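Long-range contacts in interferon-activable protein 202 (Mus musculus, PDB 4L5Q), which binds double-stranded DNA without sequence specificity through this first HIN-200 domain and dampens innate immune signalling by preventing activation of the AIM2 inflammasome: residues Y127-V132 with K171-S176; F175-R180 with S194-E199. All coordinates share one frame; numbering follows the deposited sequence.

Contact 1: Y127-V132 with K171-S176; sequences YGVFAV and KLQLFS
Strands 127-132 and 171-175 run antiparallel, their axes 4.5 Å apart at closest approach and their directions 151° apart. G128 pairs with L174 and F130 with L172 as hydrogen-bonded pairs. Of the four bonds, L172 N to F130 O is the shortest at 2.7 Å, while G128 N to L174 O stretches to 3.2 Å. V129 with Q173, between them, and A131 with K171, past F130, are the non-hydrogen-bonded pairs. The strands, distant in sequence, belong to the second of the tandem OB folds of the HIN domain, where strand 171-180 lies between strands 125-138 and 195-197. On the face of L172 and L174, F130 and L174 cross at about a right angle, F130 CD2 lying 3.7 Å from L174 CD1; I114 and I117 of helix 114-117 also touch F130. V132 turns CG2 against L172 CG at 3.5 Å, a branch anti to the carbonyl carbon of V132. On the face of V129 and K171, V129 CG1 meets K171 CE at 3.9 Å. At the corner, one face of the Y127 ring takes the S176 backbone, with S176 N 3.4 Å above its plane, over its centre. Y127 CD2 also meets F175 CD2 at 3.8 Å.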
ATOM      1  N   TYR A 127       0.910   5.823   2.684  1.00 20.60           N
ATOM      2  CA  TYR A 127       1.682   4.736   3.275  1.00 19.26           C
ATOM      3  C   TYR A 127       2.757   5.358   4.154  1.00 22.29           C
ATOM      4  O   TYR A 127       3.158   6.505   3.927  1.00 24.72           O
ATOM      5  CB  TYR A 127       2.388   3.933   2.183  1.00 18.06           C
ATOM      6  CG  TYR A 127       1.488   3.205   1.219  1.00 31.32           C
ATOM      7  CD1 TYR A 127       0.774   3.893   0.245  1.00 26.57           C
ATOM      8  CD2 TYR A 127       1.377   1.823   1.264  1.00 21.63           C
ATOM      9  CE1 TYR A 127      -0.039   3.221  -0.648  1.00 27.75           C
ATOM     10  CE2 TYR A 127       0.568   1.144   0.379  1.00 23.47           C
ATOM     11  CZ  TYR A 127      -0.135   1.847  -0.574  1.00 27.87           C
ATOM     12  OH  TYR A 127      -0.942   1.172  -1.460  1.00 26.69           O
ATOM     13  N   GLY A 128       3.235   4.615   5.150  1.00 18.34           N
ATOM     14  CA  GLY A 128       4.335   5.098   5.968  1.00 20.68           C
ATOM     15  C   GLY A 128       4.386   4.558   7.386  1.00 28.21           C
ATOM     16  O   GLY A 128       3.489   3.837   7.828  1.00 24.66           O
ATOM     17  N   VAL A 129       5.455   4.917   8.095  1.00 30.08           N
ATOM     18  CA  VAL A 129       5.652   4.528   9.488  1.00 24.64           C
ATOM     19  C   VAL A 129       5.501   5.758  10.379  1.00 26.83           C
ATOM     20  O   VAL A 129       6.200   6.757  10.186  1.00 26.07           O
ATOM     21  CB  VAL A 129       7.053   3.920   9.694  1.00 32.41           C
ATOM     22  CG1 VAL A 129       7.266   3.535  11.151  1.00 31.16           C
ATOM     23  CG2 VAL A 129       7.243   2.715   8.782  1.00 34.18           C
ATOM     24  N   PHE A 130       4.589   5.694  11.345  1.00 24.75           N
ATOM     25  CA  PHE A 130       4.299   6.848  12.196  1.00 21.98           C
ATOM     26  C   PHE A 130       4.192   6.459  13.667  1.00 28.36           C
ATOM     27  O   PHE A 130       3.768   5.347  13.997  1.00 27.50           O
ATOM     28  CB  PHE A 130       2.991   7.514  11.760  1.00 22.28           C
ATOM     29  CG  PHE A 130       2.923   7.815  10.291  1.00 27.47           C
ATOM     30  CD1 PHE A 130       3.415   9.012   9.790  1.00 24.76           C
ATOM     31  CD2 PHE A 130       2.367   6.898   9.407  1.00 23.02           C
ATOM     32  CE1 PHE A 130       3.357   9.296   8.430  1.00 25.94           C
ATOM     33  CE2 PHE A 130       2.301   7.174   8.041  1.00 27.50           C
ATOM     34  CZ  PHE A 130       2.798   8.374   7.554  1.00 27.30           C
ATOM     35  N   ALA A 131       4.565   7.378  14.553  1.00 26.67           N
ATOM     36  CA  ALA A 131       4.413   7.155  15.989  1.00 27.73           C
ATOM     37  C   ALA A 131       2.994   7.496  16.426  1.00 27.43           C
ATOM     38  O   ALA A 131       2.400   8.446  15.920  1.00 27.45           O
ATOM     39  CB  ALA A 131       5.424   7.993  16.768  1.00 20.77           C
ATOM     40  N   VAL A 132       2.450   6.728  17.366  1.00 25.02           N
ATOM     41  CA  VAL A 132       1.121   7.018  17.906  1.00 32.07           C
ATOM     42  C   VAL A 132       1.201   7.975  19.093  1.00 34.74           C
ATOM     43  O   VAL A 132       1.843   7.664  20.098  1.00 33.32           O
ATOM     44  CB  VAL A 132       0.411   5.734  18.365  1.00 36.37           C
ATOM     45  CG1 VAL A 132      -0.935   6.068  18.982  1.00 33.85           C
ATOM     46  CG2 VAL A 132       0.242   4.781  17.207  1.00 34.77           C
ATOM     47  N   LYS A 171       4.951   2.430  17.087  1.00 34.21           N
ATOM     48  CA  LYS A 171       5.022   2.908  15.710  1.00 34.14           C
ATOM     49  C   LYS A 171       4.179   2.013  14.807  1.00 39.81           C
ATOM     50  O   LYS A 171       4.278   0.783  14.857  1.00 32.25           O
ATOM     51  CB  LYS A 171       6.471   2.972  15.222  1.00 33.67           C
ATOM     52  CG  LYS A 171       7.338   3.909  16.048  1.00 38.03           C
ATOM     53  CD  LYS A 171       8.299   4.716  15.180  1.00 50.90           C
ATOM     54  CE  LYS A 171       9.306   3.824  14.469  1.00 56.76           C
ATOM     55  NZ  LYS A 171      10.350   4.615  13.756  1.00 63.08           N
ATOM     56  N   LEU A 172       3.327   2.642  14.004  1.00 31.83           N
ATOM     57  CA  LEU A 172       2.436   1.919  13.106  1.00 26.97           C
ATOM     58  C   LEU A 172       2.973   1.958  11.693  1.00 31.92           C
ATOM     59  O   LEU A 172       3.473   2.990  11.241  1.00 29.72           O
ATOM     60  CB  LEU A 172       1.051   2.569  13.097  1.00 31.85           C
ATOM     61  CG  LEU A 172       0.302   2.609  14.420  1.00 37.73           C
ATOM     62  CD1 LEU A 172      -1.170   2.936  14.222  1.00 36.25           C
ATOM     63  CD2 LEU A 172       0.478   1.283  15.108  1.00 35.12           C
ATOM     64  N   GLN A 173       2.865   0.842  10.987  1.00 30.24           N
ATOM     65  CA  GLN A 173       3.072   0.878   9.551  1.00 34.12           C
ATOM     66  C   GLN A 173       1.711   0.870   8.864  1.00 27.36           C
ATOM     67  O   GLN A 173       0.970  -0.110   8.952  1.00 28.40           O
ATOM     68  CB  GLN A 173       3.938  -0.291   9.082  1.00 36.42           C
ATOM     69  CG  GLN A 173       4.435  -0.110   7.654  1.00 39.15           C
ATOM     70  CD  GLN A 173       5.499  -1.112   7.270  1.00 41.58           C
ATOM     71  OE1 GLN A 173       5.789  -2.048   8.018  1.00 42.42           O
ATOM     72  NE2 GLN A 173       6.091  -0.921   6.097  1.00 44.28           N
ATOM     73  N   LEU A 174       1.381   1.977   8.203  1.00 26.12           N
ATOM     74  CA  LEU A 174       0.093   2.124   7.530  1.00 22.49           C
ATOM     75  C   LEU A 174       0.223   1.797   6.044  1.00 25.45           C
ATOM     76  O   LEU A 174       1.229   2.129   5.406  1.00 24.43           O
ATOM     77  CB  LEU A 174      -0.450   3.548   7.710  1.00 22.80           C
ATOM     78  CG  LEU A 174      -0.525   4.109   9.135  1.00 28.04           C
ATOM     79  CD1 LEU A 174      -1.063   5.534   9.135  1.00 31.15           C
ATOM     80  CD2 LEU A 174      -1.370   3.222  10.030  1.00 30.44           C
ATOM     81  N   PHE A 175      -0.791   1.132   5.498  1.00 24.79           N
ATOM     82  CA  PHE A 175      -0.817   0.817   4.076  1.00 22.67           C
ATOM     83  C   PHE A 175      -2.139   1.282   3.485  1.00 27.75           C
ATOM     84  O   PHE A 175      -3.201   0.984   4.031  1.00 23.24           O
ATOM     85  CB  PHE A 175      -0.679  -0.692   3.852  1.00 23.70           C
ATOM     86  CG  PHE A 175       0.685  -1.247   4.184  1.00 23.77           C
ATOM     87  CD1 PHE A 175       1.016  -1.577   5.491  1.00 25.48           C
ATOM     88  CD2 PHE A 175       1.626  -1.463   3.181  1.00 22.03           C
ATOM     89  CE1 PHE A 175       2.267  -2.102   5.800  1.00 25.60           C
ATOM     90  CE2 PHE A 175       2.880  -1.985   3.479  1.00 24.65           C
ATOM     91  CZ  PHE A 175       3.201  -2.306   4.793  1.00 22.86           C
ATOM     92  N   SER A 176      -2.065   2.019   2.380  1.00 22.07           N
ATOM     93  CA  SER A 176      -3.249   2.386   1.593  1.00 23.88           C
ATOM     94  C   SER A 176      -4.363   3.063   2.389  1.00 20.88           C
ATOM     95  O   SER A 176      -5.523   2.654   2.300  1.00 19.18           O
ATOM     96  CB  SER A 176      -3.791   1.153   0.854  1.00 25.17           C
ATOM     97  OG  SER A 176      -4.872   1.493  -0.003  1.00 23.22           O
TER

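Contact 2: F175-R180 with S194-E199; sequences FSFHLR and SFIKGE
F175 pairs with F195 where strand 171-180 of the second OB fold reaches its corner and meets the C-terminal strand 195-197. The two form one antiparallel hydrogen-bonded pair: F175 N donates to F195 O at 2.8 Å, and F195 N returns a bond to F175 O at 3.1 Å. Toward S176, on the corner side of this pair, the regular backbone pairing stops, and a side chain takes over. There S176 and F177 both face I126, a G1 beta bulge against strand 125-138. With OG beside the S194 backbone N (chi1 -62°), the hydroxyl is turned to S176 O and donates to it at 2.8 Å, approaching from above the carbonyl plane, 38° out of it; the same hydroxyl accepts a bond from G191 N, so both the serine and the corner carbonyl are held. S194 CB, placed by the backbone, lies over one face of the F177 ring in a CH-pi contact, 4.1 Å from the F177 centroid. The edge of that ring carries the rest: F195 O lies near its plane, and F177 CZ meets I196 CG1 at 3.5 Å, the two side chains crossing at about a right angle. V155 of strand 152-157 also touches F177. With an alanine at F177, S194 CB would probably lose the aromatic face beneath it and I196 CG1 one of its neighbours, opening a gap beside the corner. F175 and F195 lie side by side and point the same way, their planes at 50°; F29 stacks on F195, and H40, a site that mediates interaction with TP53BP1, meets F175. F175 CD1 reaches the edge of the F195 ring at CD2, 3.8 Å away.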
ATOM      1  N   PHE A 175      -0.791   1.132   5.498  1.00 24.79           N
ATOM      2  CA  PHE A 175      -0.817   0.817   4.076  1.00 22.67           C
ATOM      3  C   PHE A 175      -2.139   1.282   3.485  1.00 27.75           C
ATOM      4  O   PHE A 175      -3.201   0.984   4.031  1.00 23.24           O
ATOM      5  CB  PHE A 175      -0.679  -0.692   3.852  1.00 23.70           C
ATOM      6  CG  PHE A 175       0.685  -1.247   4.184  1.00 23.77           C
ATOM      7  CD1 PHE A 175       1.016  -1.577   5.491  1.00 25.48           C
ATOM      8  CD2 PHE A 175       1.626  -1.463   3.181  1.00 22.03           C
ATOM      9  CE1 PHE A 175       2.267  -2.102   5.800  1.00 25.60           C
ATOM     10  CE2 PHE A 175       2.880  -1.985   3.479  1.00 24.65           C
ATOM     11  CZ  PHE A 175       3.201  -2.306   4.793  1.00 22.86           C
ATOM     12  N   SER A 176      -2.065   2.019   2.380  1.00 22.07           N
ATOM     13  CA  SER A 176      -3.249   2.386   1.593  1.00 23.88           C
ATOM     14  C   SER A 176      -4.363   3.063   2.389  1.00 20.88           C
ATOM     15  O   SER A 176      -5.523   2.654   2.300  1.00 19.18           O
ATOM     16  CB  SER A 176      -3.791   1.153   0.854  1.00 25.17           C
ATOM     17  OG  SER A 176      -4.872   1.493  -0.003  1.00 23.22           O
ATOM     18  N   PHE A 177      -4.017   4.088   3.164  1.00 22.70           N
ATOM     19  CA  PHE A 177      -5.023   4.926   3.821  1.00 20.48           C
ATOM     20  C   PHE A 177      -5.385   6.107   2.932  1.00 24.18           C
ATOM     21  O   PHE A 177      -4.541   6.612   2.193  1.00 29.09           O
ATOM     22  CB  PHE A 177      -4.511   5.433   5.173  1.00 22.43           C
ATOM     23  CG  PHE A 177      -4.671   4.440   6.292  1.00 23.36           C
ATOM     24  CD1 PHE A 177      -3.906   3.278   6.325  1.00 19.27           C
ATOM     25  CD2 PHE A 177      -5.588   4.668   7.310  1.00 18.78           C
ATOM     26  CE1 PHE A 177      -4.058   2.353   7.359  1.00 27.45           C
ATOM     27  CE2 PHE A 177      -5.746   3.753   8.345  1.00 23.30           C
ATOM     28  CZ  PHE A 177      -4.980   2.594   8.371  1.00 22.56           C
ATOM     29  N   HIS A 178      -6.637   6.552   3.010  1.00 22.45           N
ATOM     30  CA  HIS A 178      -7.106   7.649   2.170  1.00 26.50           C
ATOM     31  C   HIS A 178      -6.880   9.002   2.831  1.00 32.41           C
ATOM     32  O   HIS A 178      -7.364   9.246   3.941  1.00 27.68           O
ATOM     33  CB  HIS A 178      -8.599   7.491   1.854  1.00 27.29           C
ATOM     34  CG  HIS A 178      -8.914   6.331   0.961  1.00 30.35           C
ATOM     35  ND1 HIS A 178      -8.736   5.021   1.352  1.00 34.17           N
ATOM     36  CD2 HIS A 178      -9.410   6.285  -0.297  1.00 31.13           C
ATOM     37  CE1 HIS A 178      -9.099   4.218   0.368  1.00 29.61           C
ATOM     38  NE2 HIS A 178      -9.516   4.959  -0.643  1.00 36.12           N
ATOM     39  N   LEU A 179      -6.145   9.878   2.151  1.00 26.19           N
ATOM     40  CA  LEU A 179      -6.059  11.267   2.582  1.00 23.97           C
ATOM     41  C   LEU A 179      -7.376  11.955   2.263  1.00 25.03           C
ATOM     42  O   LEU A 179      -7.839  11.920   1.122  1.00 25.00           O
ATOM     43  CB  LEU A 179      -4.905  12.000   1.887  1.00 24.04           C
ATOM     44  CG  LEU A 179      -4.829  13.504   2.174  1.00 22.90           C
ATOM     45  CD1 LEU A 179      -4.620  13.759   3.652  1.00 19.72           C
ATOM     46  CD2 LEU A 179      -3.732  14.178   1.356  1.00 22.04           C
ATOM     47  N   ARG A 180      -7.996  12.563   3.268  1.00 20.93           N
ATOM     48  CA  ARG A 180      -9.254  13.263   3.037  1.00 25.74           C
ATOM     49  C   ARG A 180      -9.083  14.743   3.343  1.00 29.95           C
ATOM     50  O   ARG A 180      -8.668  15.122   4.440  1.00 21.15           O
ATOM     51  CB  ARG A 180     -10.386  12.671   3.882  1.00 27.58           C
ATOM     52  CG  ARG A 180     -10.712  11.204   3.589  1.00 29.17           C
ATOM     53  CD  ARG A 180     -11.019  10.962   2.112  1.00 35.49           C
ATOM     54  NE  ARG A 180     -11.607   9.642   1.876  1.00 39.75           N
ATOM     55  CZ  ARG A 180     -11.703   9.069   0.679  1.00 44.47           C
ATOM     56  NH1 ARG A 180     -11.239   9.693  -0.395  1.00 38.82           N
ATOM     57  NH2 ARG A 180     -12.256   7.870   0.553  1.00 37.53           N
ATOM     58  N   SER A 194      -7.039  -0.801   3.260  1.00 18.38           N
ATOM     59  CA  SER A 194      -6.203  -0.276   4.329  1.00 22.00           C
ATOM     60  C   SER A 194      -5.702  -1.402   5.225  1.00 28.79           C
ATOM     61  O   SER A 194      -6.428  -2.362   5.488  1.00 24.79           O
ATOM     62  CB  SER A 194      -6.965   0.776   5.130  1.00 22.00           C
ATOM     63  OG  SER A 194      -7.304   1.873   4.302  1.00 24.95           O
ATOM     64  N   PHE A 195      -4.453  -1.288   5.670  1.00 25.55           N
ATOM     65  CA  PHE A 195      -3.825  -2.327   6.478  1.00 27.44           C
ATOM     66  C   PHE A 195      -2.864  -1.695   7.472  1.00 27.85           C
ATOM     67  O   PHE A 195      -2.104  -0.787   7.122  1.00 31.53           O
ATOM     68  CB  PHE A 195      -3.083  -3.316   5.576  1.00 23.41           C
ATOM     69  CG  PHE A 195      -2.439  -4.459   6.313  1.00 28.78           C
ATOM     70  CD1 PHE A 195      -3.217  -5.401   6.986  1.00 31.05           C
ATOM     71  CD2 PHE A 195      -1.056  -4.614   6.308  1.00 26.66           C
ATOM     72  CE1 PHE A 195      -2.625  -6.467   7.658  1.00 27.80           C
ATOM     73  CE2 PHE A 195      -0.453  -5.675   6.973  1.00 32.51           C
ATOM     74  CZ  PHE A 195      -1.239  -6.604   7.653  1.00 30.73           C
ATOM     75  N   ILE A 196      -2.907  -2.170   8.711  1.00 29.06           N
ATOM     76  CA  ILE A 196      -1.987  -1.709   9.745  1.00 31.91           C
ATOM     77  C   ILE A 196      -1.149  -2.877  10.266  1.00 31.37           C
ATOM     78  O   ILE A 196      -1.623  -4.010  10.349  1.00 35.49           O
ATOM     79  CB  ILE A 196      -2.732  -1.041  10.918  1.00 27.64           C
ATOM     80  CG1 ILE A 196      -3.720   0.004  10.404  1.00 20.67           C
ATOM     81  CG2 ILE A 196      -1.757  -0.393  11.885  1.00 35.21           C
ATOM     82  CD1 ILE A 196      -4.418   0.779  11.519  1.00 26.56           C
ATOM     83  N   LYS A 197       0.104  -2.586  10.602  1.00 35.18           N
ATOM     84  CA  LYS A 197       1.040  -3.588  11.091  1.00 40.34           C
ATOM     85  C   LYS A 197       2.063  -2.898  11.991  1.00 38.26           C
ATOM     86  O   LYS A 197       2.391  -1.733  11.778  1.00 37.58           O
ATOM     87  CB  LYS A 197       1.744  -4.262   9.908  1.00 42.46           C
ATOM     88  CG  LYS A 197       2.846  -5.239  10.290  1.00 49.03           C
ATOM     89  CD  LYS A 197       3.896  -5.351   9.189  1.00 48.31           C
ATOM     90  CE  LYS A 197       3.315  -5.906   7.902  1.00 47.56           C
ATOM     91  NZ  LYS A 197       4.351  -6.026   6.832  1.00 50.25           N
ATOM     92  N   GLY A 198       2.562  -3.606  12.998  1.00 44.38           N
ATOM     93  CA  GLY A 198       3.622  -3.072  13.837  1.00 46.73           C
ATOM     94  C   GLY A 198       4.949  -2.997  13.103  1.00 56.01           C
ATOM     95  O   GLY A 198       4.977  -2.972  11.871  1.00 59.58           O
ATOM     96  N   GLU A 199       6.043  -2.962  13.862  1.00 61.78           N
ATOM     97  CA  GLU A 199       7.395  -2.866  13.304  1.00 66.89           C
ATOM     98  C   GLU A 199       7.563  -1.617  12.445  1.00 67.37           C
ATOM     99  O   GLU A 199       8.092  -1.678  11.332  1.00 69.14           O
ATOM    100  CB  GLU A 199       7.748  -4.117  12.492  1.00 67.25           C
ATOM    101  CG  GLU A 199       7.525  -5.427  13.231  1.00 72.51           C
ATOM    102  CD  GLU A 199       7.713  -6.638  12.337  1.00 77.97           C
ATOM    103  OE1 GLU A 199       8.807  -6.788  11.751  1.00 79.53           O
ATOM    104  OE2 GLU A 199       6.760  -7.436  12.217  1.00 71.60           O
ATOM    105  OXT GLU A 199       7.164  -0.522  12.843  1.00 60.75           O
TER

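How the contacts relate
Contacts 1 and 2 have centres 6 Å apart and share F175 and S176, so strand 171-180 serves both. Along the chain 127-132 comes first, then 171-176, which overlaps 175-180, and finally 194-199 at the C-terminus. In the sheet, strand 171-180 has 125-138 and 195-197 as neighbours, and the two contacts are bridged by a probable hydrogen bond from Q173 N to K197 O and by packing of L174 on I196. The C-terminal strand is thereby built into the second OB fold, beside the corner. F175 in turn meets H40 of the first OB fold, which places the corner shared by the two contacts beside that fold.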